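Local atomic coordinates of phosphoribosylaminoimidazole-succinocarboxamide synthase (Pyrococcus horikoshii, PDB entry 4O86), a protein that catalyses the ATP-dependent joining of L-aspartate to carboxyaminoimidazole ribonucleotide (CAIR), giving SAICAR in the de novo synthesis of purine nucleotides. Residues D173-F178 against L188-S193; E89-N94 against E118-N123. All coordinates share one frame; numbering follows the deposited sequence.

Contact 1. Residues D173-F178 against L188-S193; sequences DFKLEF and LADEIS. With CDP (cytidine-5'-diphosphate), chain C; C5P (cytidine-5'-monophosphate), chain D; PO4 (phosphate ion), chain G.
Leu188 is the apolar centre of this buried contact. Its CD1 methyl lies over a face of the Phe178 ring, 4.1 Å from the centroid, in a CH-pi contact, and the same methyl meets Leu176 CD1 at 3.9 Å. CG of Leu188 stands anti to the backbone N (chi1 -174°), which, with chi2 at 58°, lets CD1 reach both partners. Farther along, Leu176 CD2 touches Ile192 CD1, and helix 45-62 packs on both Leu188 and Ile192. Phe178 and Leu188 pair as antiparallel, non-hydrogen-bonded neighbours; beside them Ala189 N donates to Glu177 O at 2.7 Å. Beyond this bond a water molecule joins the backbones, accepting from Glu177 N and donating to Ala189 O.

At the polar edge Lys175, bent at chi2 and chi3, brings NZ to Glu177 OE2 (2.8 Å) and Asp190 OD1 (3.2 Å), a salt-bridge network crossing between the segments. The two carboxylates stack with planes 8° apart, and OE2 and OD1 come within 3.7 Å of each other. Lys13 pairs with Asp190 OD2, while Glu177 OE1 accepts a hydrogen bond from the ADP ribose O2' and Asp190 N bonds to the adenine N7. Lys175 NZ also donates to a second water and reaches O3 of the phosphate ion at 3.2 Å. The lysine charges probably offset the repulsion between the paired acids, and the apolar side of the contact gives way to an edge of paired charges that also meets ADP.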
loop_
_atom_site.group_PDB
_atom_site.type_symbol
_atom_site.label_atom_id
_atom_site.label_comp_id
_atom_site.label_asym_id
_atom_site.label_seq_id
_atom_site.Cartn_x
_atom_site.Cartn_y
_atom_site.Cartn_z
ATOM N N ASP A 173 15.610 5.813 -6.864
ATOM C CA ASP A 173 14.642 4.713 -6.754
ATOM C C ASP A 173 14.616 4.028 -8.102
ATOM O O ASP A 173 15.292 4.491 -9.024
ATOM C CB ASP A 173 13.240 5.216 -6.383
ATOM C CG ASP A 173 12.728 6.307 -7.335
ATOM O OD1 ASP A 173 13.033 6.264 -8.535
ATOM O OD2 ASP A 173 12.011 7.207 -6.873
ATOM N N PHE A 174 13.862 2.936 -8.220
ATOM C CA PHE A 174 13.749 2.213 -9.495
ATOM C C PHE A 174 12.653 1.168 -9.428
ATOM O O PHE A 174 12.224 0.774 -8.347
ATOM C CB PHE A 174 15.090 1.558 -9.907
ATOM C CG PHE A 174 15.620 0.545 -8.915
ATOM C CD1 PHE A 174 15.431 -0.819 -9.126
ATOM C CD2 PHE A 174 16.315 0.952 -7.779
ATOM C CE1 PHE A 174 15.923 -1.762 -8.231
ATOM C CE2 PHE A 174 16.803 0.014 -6.869
ATOM C CZ PHE A 174 16.603 -1.347 -7.095
ATOM N N LYS A 175 12.205 0.722 -10.595
ATOM C CA LYS A 175 11.169 -0.299 -10.692
ATOM C C LYS A 175 11.719 -1.583 -11.339
ATOM O O LYS A 175 12.412 -1.536 -12.353
ATOM C CB LYS A 175 9.987 0.237 -11.507
ATOM C CG LYS A 175 8.789 -0.711 -11.627
ATOM C CD LYS A 175 8.854 -1.615 -12.857
ATOM C CE LYS A 175 8.680 -0.824 -14.163
ATOM N NZ LYS A 175 8.897 -1.662 -15.389
ATOM N N LEU A 176 11.370 -2.726 -10.755
ATOM C CA LEU A 176 11.672 -4.018 -11.352
ATOM C C LEU A 176 10.406 -4.812 -11.645
ATOM O O LEU A 176 9.331 -4.559 -11.070
ATOM C CB LEU A 176 12.562 -4.862 -10.424
ATOM C CG LEU A 176 13.896 -4.268 -9.969
ATOM C CD1 LEU A 176 14.530 -5.188 -8.933
ATOM C CD2 LEU A 176 14.833 -4.012 -11.146
ATOM N N GLU A 177 10.558 -5.796 -12.525
ATOM C CA GLU A 177 9.523 -6.784 -12.767
ATOM C C GLU A 177 10.129 -8.187 -12.747
ATOM O O GLU A 177 11.330 -8.370 -13.009
ATOM C CB GLU A 177 8.834 -6.504 -14.097
ATOM C CG GLU A 177 8.026 -5.219 -14.074
ATOM C CD GLU A 177 7.279 -4.980 -15.361
ATOM O OE1 GLU A 177 6.861 -5.972 -15.986
ATOM O OE2 GLU A 177 7.105 -3.806 -15.732
ATOM N N PHE A 178 9.293 -9.168 -12.433
ATOM C CA PHE A 178 9.737 -10.539 -12.234
ATOM C C PHE A 178 8.765 -11.519 -12.855
ATOM O O PHE A 178 7.566 -11.238 -12.986
ATOM C CB PHE A 178 9.791 -10.874 -10.737
ATOM C CG PHE A 178 10.806 -10.099 -9.970
ATOM C CD1 PHE A 178 12.087 -10.611 -9.776
ATOM C CD2 PHE A 178 10.488 -8.849 -9.435
ATOM C CE1 PHE A 178 13.028 -9.913 -9.049
ATOM C CE2 PHE A 178 11.435 -8.135 -8.709
ATOM C CZ PHE A 178 12.699 -8.665 -8.524
ATOM N N LEU A 188 14.459 -12.176 -12.599
ATOM C CA LEU A 188 14.359 -10.752 -12.886
ATOM C C LEU A 188 14.097 -10.514 -14.361
ATOM O O LEU A 188 14.797 -11.063 -15.223
ATOM C CB LEU A 188 15.656 -10.054 -12.469
ATOM C CG LEU A 188 15.719 -8.535 -12.563
ATOM C CD1 LEU A 188 14.629 -7.906 -11.713
ATOM C CD2 LEU A 188 17.089 -8.056 -12.106
ATOM N N ALA A 189 13.096 -9.683 -14.658
ATOM C CA ALA A 189 12.634 -9.534 -16.037
ATOM C C ALA A 189 12.621 -8.087 -16.550
ATOM O O ALA A 189 13.329 -7.217 -16.022
ATOM C CB ALA A 189 11.262 -10.189 -16.196
ATOM N N ASP A 190 11.833 -7.849 -17.596
ATOM C CA ASP A 190 11.663 -6.516 -18.178
ATOM C C ASP A 190 12.994 -5.781 -18.442
ATOM O O ASP A 190 13.924 -6.361 -19.012
ATOM C CB ASP A 190 10.704 -5.674 -17.317
ATOM C CG ASP A 190 10.059 -4.534 -18.102
ATOM O OD1 ASP A 190 10.247 -3.365 -17.696
ATOM O OD2 ASP A 190 9.359 -4.805 -19.111
ATOM N N GLU A 191 13.078 -4.517 -18.018
ATOM C CA GLU A 191 14.193 -3.658 -18.377
ATOM C C GLU A 191 14.768 -2.983 -17.150
ATOM O O GLU A 191 14.101 -2.885 -16.115
ATOM C CB GLU A 191 13.751 -2.584 -19.400
ATOM C CG GLU A 191 12.868 -1.471 -18.825
ATOM C CD GLU A 191 12.518 -0.370 -19.825
ATOM O OE1 GLU A 191 13.404 0.392 -20.226
ATOM O OE2 GLU A 191 11.339 -0.231 -20.190
ATOM N N ILE A 192 16.008 -2.510 -17.275
ATOM C CA ILE A 192 16.580 -1.596 -16.298
ATOM C C ILE A 192 17.263 -0.481 -17.082
ATOM O O ILE A 192 18.323 -0.679 -17.670
ATOM C CB ILE A 192 17.591 -2.272 -15.333
ATOM C CG1 ILE A 192 16.981 -3.501 -14.649
ATOM C CG2 ILE A 192 18.049 -1.275 -14.283
ATOM C CD1 ILE A 192 17.949 -4.257 -13.762
ATOM N N SER A 193 16.643 0.695 -17.073
ATOM C CA SER A 193 17.105 1.801 -17.888
ATOM C C SER A 193 16.830 3.139 -17.178
ATOM O O SER A 193 16.217 3.153 -16.100
ATOM C CB SER A 193 16.412 1.737 -19.249
ATOM O OG SER A 193 15.034 2.011 -19.121
HETATM O O3B CDP C . 4.842 8.597 -11.231
HETATM P PB CDP C . 6.269 8.287 -10.865
HETATM O O1B CDP C . 7.051 7.696 -12.025
HETATM O O2B CDP C . 6.976 9.371 -10.099
HETATM O O3A CDP C . 6.120 7.061 -9.819
HETATM P PA CDP C . 7.145 6.740 -8.615
HETATM O O1A CDP C . 6.494 5.727 -7.703
HETATM O O2A CDP C . 7.644 8.023 -7.983
HETATM O "O5'" CDP C . 8.366 6.038 -9.390
HETATM C "C5'" CDP C . 9.230 5.120 -8.726
HETATM C "C4'" CDP C . 10.265 4.600 -9.714
HETATM O "O4'" CDP C . 9.697 3.565 -10.516
HETATM C "C3'" CDP C . 10.697 5.693 -10.676
HETATM O "O3'" CDP C . 12.096 5.553 -10.944
HETATM C "C2'" CDP C . 9.931 5.440 -11.948
HETATM O "O2'" CDP C . 10.761 5.811 -13.054
HETATM C "C1'" CDP C . 9.674 3.941 -11.899
HETATM N N1 CDP C . 8.372 3.549 -12.461
HETATM C C2 CDP C . 8.314 2.815 -13.666
HETATM O O2 CDP C . 9.370 2.522 -14.264
HETATM N N3 CDP C . 7.116 2.436 -14.173
HETATM C C4 CDP C . 5.970 2.746 -13.531
HETATM N N4 CDP C . 4.781 2.364 -14.050
HETATM C C5 CDP C . 6.002 3.465 -12.339
HETATM C C6 CDP C . 7.235 3.855 -11.814
HETATM O O3P C5P D . 6.285 7.348 -9.710
HETATM P P C5P D . 7.079 6.738 -8.585
HETATM O O1P C5P D . 7.945 7.706 -7.811
HETATM O O2P C5P D . 6.265 5.834 -7.691
HETATM O "O5'" C5P D . 8.139 5.803 -9.353
HETATM C "C5'" C5P D . 9.212 5.172 -8.657
HETATM C "C4'" C5P D . 10.231 4.635 -9.654
HETATM O "O4'" C5P D . 9.658 3.581 -10.428
HETATM C "C3'" C5P D . 10.657 5.708 -10.643
HETATM O "O3'" C5P D . 12.059 5.575 -10.900
HETATM C "C2'" C5P D . 9.906 5.409 -11.914
HETATM O "O2'" C5P D . 10.749 5.753 -13.020
HETATM C "C1'" C5P D . 9.657 3.912 -11.823
HETATM N N1 C5P D . 8.366 3.495 -12.394
HETATM C C2 C5P D . 8.324 2.808 -13.627
HETATM N N3 C5P D . 7.136 2.409 -14.142
HETATM C C4 C5P D . 5.985 2.659 -13.480
HETATM C C5 C5P D . 6.003 3.331 -12.261
HETATM C C6 C5P D . 7.226 3.739 -11.729
HETATM O O2 C5P D . 9.385 2.571 -14.243
HETATM N N4 C5P D . 4.805 2.258 -14.003
HETATM P P PO4 G . 5.798 0.288 -16.931
HETATM O O1 PO4 G . 4.730 0.535 -15.900
HETATM O O2 PO4 G . 7.079 1.018 -16.593
HETATM O O3 PO4 G . 6.109 -1.187 -16.983
HETATM O O4 PO4 G . 5.274 0.768 -18.274
HETATM O O HOH W 1 11.587 -2.266 -14.981
HETATM O O HOH W 2 13.316 -5.359 -13.893
HETATM O O HOH W 3 6.836 -3.532 -18.441
#

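Contact 2. Residues E89-N94 against E118-N123; sequences EVVVRN and ELYYKN. With C5P (cytidine-5'-monophosphate), chain D; CDP (cytidine-5'-diphosphate), chain C; PO4 (phosphate ion), chain G.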
loop_
_atom_site.group_PDB
_atom_site.type_symbol
_atom_site.label_atom_id
_atom_site.label_comp_id
_atom_site.label_asym_id
_atom_site.label_seq_id
_atom_site.Cartn_x
_atom_site.Cartn_y
_atom_site.Cartn_z
ATOM N N GLU A 89 4.831 -4.554 -10.245
ATOM C CA GLU A 89 5.961 -3.670 -10.427
ATOM C C GLU A 89 6.507 -3.460 -9.029
ATOM O O GLU A 89 5.765 -3.071 -8.120
ATOM C CB GLU A 89 5.520 -2.373 -11.096
ATOM C CG GLU A 89 5.018 -2.643 -12.516
ATOM C CD GLU A 89 4.837 -1.402 -13.355
ATOM O OE1 GLU A 89 4.249 -1.522 -14.459
ATOM O OE2 GLU A 89 5.276 -0.307 -12.929
ATOM N N VAL A 90 7.790 -3.783 -8.855
ATOM C CA VAL A 90 8.439 -3.756 -7.556
ATOM C C VAL A 90 9.358 -2.547 -7.504
ATOM O O VAL A 90 10.328 -2.459 -8.243
ATOM C CB VAL A 90 9.220 -5.059 -7.293
ATOM C CG1 VAL A 90 9.836 -5.049 -5.901
ATOM C CG2 VAL A 90 8.295 -6.265 -7.465
ATOM N N VAL A 91 9.019 -1.596 -6.652
ATOM C CA VAL A 91 9.749 -0.355 -6.592
ATOM C C VAL A 91 10.637 -0.327 -5.331
ATOM O O VAL A 91 10.161 -0.568 -4.220
ATOM C CB VAL A 91 8.789 0.861 -6.642
ATOM C CG1 VAL A 91 9.564 2.148 -6.419
ATOM C CG2 VAL A 91 8.049 0.926 -7.983
ATOM N N VAL A 92 11.928 -0.067 -5.519
ATOM C CA VAL A 92 12.838 0.114 -4.397
ATOM C C VAL A 92 13.253 1.595 -4.321
ATOM O O VAL A 92 13.530 2.200 -5.340
ATOM C CB VAL A 92 14.077 -0.805 -4.528
ATOM C CG1 VAL A 92 14.921 -0.740 -3.276
ATOM C CG2 VAL A 92 13.657 -2.244 -4.798
ATOM N N ARG A 93 13.272 2.175 -3.121
ATOM C CA ARG A 93 13.506 3.611 -2.973
ATOM C C ARG A 93 14.568 3.924 -1.908
ATOM O O ARG A 93 14.459 3.466 -0.761
ATOM C CB ARG A 93 12.178 4.341 -2.674
ATOM C CG ARG A 93 10.943 3.674 -3.303
ATOM C CD ARG A 93 9.664 4.481 -3.122
ATOM N NE ARG A 93 9.684 5.674 -3.947
ATOM C CZ ARG A 93 8.798 5.989 -4.887
ATOM N NH1 ARG A 93 7.735 5.215 -5.145
ATOM N NH2 ARG A 93 8.982 7.116 -5.570
ATOM N N ASN A 94 15.587 4.701 -2.294
ATOM C CA ASN A 94 16.686 5.112 -1.382
ATOM C C ASN A 94 16.576 6.570 -0.918
ATOM O O ASN A 94 16.928 6.914 0.228
ATOM C CB ASN A 94 18.044 4.887 -2.054
ATOM C CG ASN A 94 18.256 3.434 -2.448
ATOM O OD1 ASN A 94 18.078 2.526 -1.629
ATOM N ND2 ASN A 94 18.608 3.202 -3.705
ATOM N N GLU A 118 8.142 -1.047 -2.456
ATOM C CA GLU A 118 6.704 -0.938 -2.678
ATOM C C GLU A 118 6.267 -1.913 -3.771
ATOM O O GLU A 118 6.993 -2.121 -4.763
ATOM C CB GLU A 118 6.295 0.492 -3.054
ATOM C CG GLU A 118 6.738 1.564 -2.059
ATOM C CD GLU A 118 6.499 2.981 -2.561
ATOM O OE1 GLU A 118 6.362 3.192 -3.786
ATOM O OE2 GLU A 118 6.451 3.907 -1.728
ATOM N N LEU A 119 5.091 -2.512 -3.573
ATOM C CA LEU A 119 4.509 -3.424 -4.551
ATOM C C LEU A 119 3.358 -2.739 -5.256
ATOM O O LEU A 119 2.501 -2.138 -4.609
ATOM C CB LEU A 119 3.996 -4.691 -3.873
ATOM C CG LEU A 119 5.067 -5.485 -3.117
ATOM C CD1 LEU A 119 4.407 -6.533 -2.243
ATOM C CD2 LEU A 119 6.088 -6.111 -4.056
ATOM N N TYR A 120 3.352 -2.819 -6.578
ATOM C CA TYR A 120 2.286 -2.228 -7.371
ATOM C C TYR A 120 1.634 -3.311 -8.216
ATOM O O TYR A 120 2.320 -4.136 -8.799
ATOM C CB TYR A 120 2.840 -1.103 -8.251
ATOM C CG TYR A 120 3.208 0.130 -7.464
ATOM C CD1 TYR A 120 2.259 1.121 -7.199
ATOM C CD2 TYR A 120 4.504 0.303 -6.983
ATOM C CE1 TYR A 120 2.592 2.258 -6.482
ATOM C CE2 TYR A 120 4.849 1.422 -6.257
ATOM C CZ TYR A 120 3.895 2.391 -6.000
ATOM O OH TYR A 120 4.265 3.491 -5.271
ATOM N N TYR A 121 0.307 -3.324 -8.247
ATOM C CA TYR A 121 -0.433 -4.282 -9.051
ATOM C C TYR A 121 -0.452 -3.795 -10.497
ATOM O O TYR A 121 -1.080 -2.771 -10.817
ATOM C CB TYR A 121 -1.860 -4.456 -8.498
ATOM C CG TYR A 121 -2.751 -5.400 -9.296
ATOM C CD1 TYR A 121 -2.210 -6.498 -9.965
ATOM C CD2 TYR A 121 -4.137 -5.201 -9.361
ATOM C CE1 TYR A 121 -3.007 -7.366 -10.684
ATOM C CE2 TYR A 121 -4.949 -6.061 -10.089
ATOM C CZ TYR A 121 -4.375 -7.135 -10.746
ATOM O OH TYR A 121 -5.143 -8.007 -11.454
ATOM N N LYS A 122 0.247 -4.520 -11.367
ATOM C CA LYS A 122 0.335 -4.147 -12.780
ATOM C C LYS A 122 -1.007 -4.415 -13.447
ATOM O O LYS A 122 -1.298 -5.540 -13.827
ATOM C CB LYS A 122 1.451 -4.934 -13.457
ATOM C CG LYS A 122 1.981 -4.286 -14.721
ATOM C CD LYS A 122 3.024 -5.175 -15.395
ATOM C CE LYS A 122 3.304 -4.669 -16.803
ATOM N NZ LYS A 122 3.740 -3.237 -16.815
ATOM N N ASN A 123 -1.838 -3.382 -13.548
ATOM C CA ASN A 123 -3.215 -3.529 -14.017
ATOM C C ASN A 123 -3.735 -2.212 -14.572
ATOM O O ASN A 123 -3.975 -1.257 -13.822
ATOM C CB ASN A 123 -4.121 -4.009 -12.875
ATOM C CG ASN A 123 -5.574 -4.184 -13.301
ATOM O OD1 ASN A 123 -6.225 -3.240 -13.744
ATOM N ND2 ASN A 123 -6.093 -5.396 -13.149
HETATM O O3P C5P D . 6.285 7.348 -9.710
HETATM P P C5P D . 7.079 6.738 -8.585
HETATM O O1P C5P D . 7.945 7.706 -7.811
HETATM O O2P C5P D . 6.265 5.834 -7.691
HETATM O "O5'" C5P D . 8.139 5.803 -9.353
HETATM C "C5'" C5P D . 9.212 5.172 -8.657
HETATM C "C4'" C5P D . 10.231 4.635 -9.654
HETATM O "O4'" C5P D . 9.658 3.581 -10.428
HETATM C "C3'" C5P D . 10.657 5.708 -10.643
HETATM O "O3'" C5P D . 12.059 5.575 -10.900
HETATM C "C2'" C5P D . 9.906 5.409 -11.914
HETATM O "O2'" C5P D . 10.749 5.753 -13.020
HETATM C "C1'" C5P D . 9.657 3.912 -11.823
HETATM N N1 C5P D . 8.366 3.495 -12.394
HETATM C C2 C5P D . 8.324 2.808 -13.627
HETATM N N3 C5P D . 7.136 2.409 -14.142
HETATM C C4 C5P D . 5.985 2.659 -13.480
HETATM C C5 C5P D . 6.003 3.331 -12.261
HETATM C C6 C5P D . 7.226 3.739 -11.729
HETATM O O2 C5P D . 9.385 2.571 -14.243
HETATM N N4 C5P D . 4.805 2.258 -14.003
HETATM O O3B CDP C . 4.842 8.597 -11.231
HETATM P PB CDP C . 6.269 8.287 -10.865
HETATM O O1B CDP C . 7.051 7.696 -12.025
HETATM O O2B CDP C . 6.976 9.371 -10.099
HETATM O O3A CDP C . 6.120 7.061 -9.819
HETATM P PA CDP C . 7.145 6.740 -8.615
HETATM O O1A CDP C . 6.494 5.727 -7.703
HETATM O O2A CDP C . 7.644 8.023 -7.983
HETATM O "O5'" CDP C . 8.366 6.038 -9.390
HETATM C "C5'" CDP C . 9.230 5.120 -8.726
HETATM C "C4'" CDP C . 10.265 4.600 -9.714
HETATM O "O4'" CDP C . 9.697 3.565 -10.516
HETATM C "C3'" CDP C . 10.697 5.693 -10.676
HETATM O "O3'" CDP C . 12.096 5.553 -10.944
HETATM C "C2'" CDP C . 9.931 5.440 -11.948
HETATM O "O2'" CDP C . 10.761 5.811 -13.054
HETATM C "C1'" CDP C . 9.674 3.941 -11.899
HETATM N N1 CDP C . 8.372 3.549 -12.461
HETATM C C2 CDP C . 8.314 2.815 -13.666
HETATM O O2 CDP C . 9.370 2.522 -14.264
HETATM N N3 CDP C . 7.116 2.436 -14.173
HETATM C C4 CDP C . 5.970 2.746 -13.531
HETATM N N4 CDP C . 4.781 2.364 -14.050
HETATM C C5 CDP C . 6.002 3.465 -12.339
HETATM C C6 CDP C . 7.235 3.855 -11.814
HETATM P P PO4 G . 5.798 0.288 -16.931
HETATM O O1 PO4 G . 4.730 0.535 -15.900
HETATM O O2 PO4 G . 7.079 1.018 -16.593
HETATM O O3 PO4 G . 6.109 -1.187 -16.983
HETATM O O4 PO4 G . 5.274 0.768 -18.274
#
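Glu89 and Tyr120, like Val91 and Glu118, form hydrogen-bonded pairs of an antiparallel beta ladder joining strands 84-93 and 111-121 of the central sheet of the SAICAR synthetase fold; Val90 and Leu119 make the non-hydrogen-bonded pair between them. On the Val90 face, CG2 of Val90 meets CD2 of Leu119, the side chains lying side by side and pointing the same way, with helix 143-165 packed against both.

The other face meets the bound cytidine nucleotide. Arg93 bends at chi3 (71°), bringing NH1 to Glu118 OE1 at 2.8 Å. This oxygen lies near the guanidinium plane, but the carboxylate is turned 59° from that plane and is met from above. Tyr120 OH donates to the same OE1 at 2.6 Å from the opposite face of the carboxylate, so two donors grip one oxygen and probably fix the acid's rotation. Val91 CG2 touches the tyrosine ring, 3.7 Å from CE2, while Val91 CG1 turns to C5' of the nucleotide. NH1 and NH2 of Arg93 both donate to the phosphate next to the ribose, in CMP or CDP, modelled in the same place, with Ser99, Arg198 and Arg214 also binding these ligands. A leucine in place of Arg93 would probably leave that phosphate short of two donors and Glu118 without its cationic mate.

At the far end Glu89, extended beyond CG, divides its carboxylate. OE2 lies 2.8 Å from the cytosine N4 of CMP, whereas OE1 accepts from Lys122 NZ at 3.0 Å on its anti side. Lys122 NZ also donates to O3B of ADP.

Overall arrangement
Contacts 1 and 2 both reach the same sheet, in which strands 169-180 and 84-93 are neighbours, joined where Leu176 N approaches Val90 O at 2.7 Å. Contact 1 is close to the centre of the chain, and all its touching residues are buried. Contact 2, its centre about 10 Å from that of contact 1, lies farther out, with Tyr120 and Lys122 partly exposed and the second subunit packing against Glu118. Contact 2 is a regular strand ladder, whereas contact 1 passes from strand to a water-bridged loop. Both border the bound cytidine nucleotides and the phosphate ion, but the purine base of ADP is met by contact 1 and its terminal phosphate by contact 2.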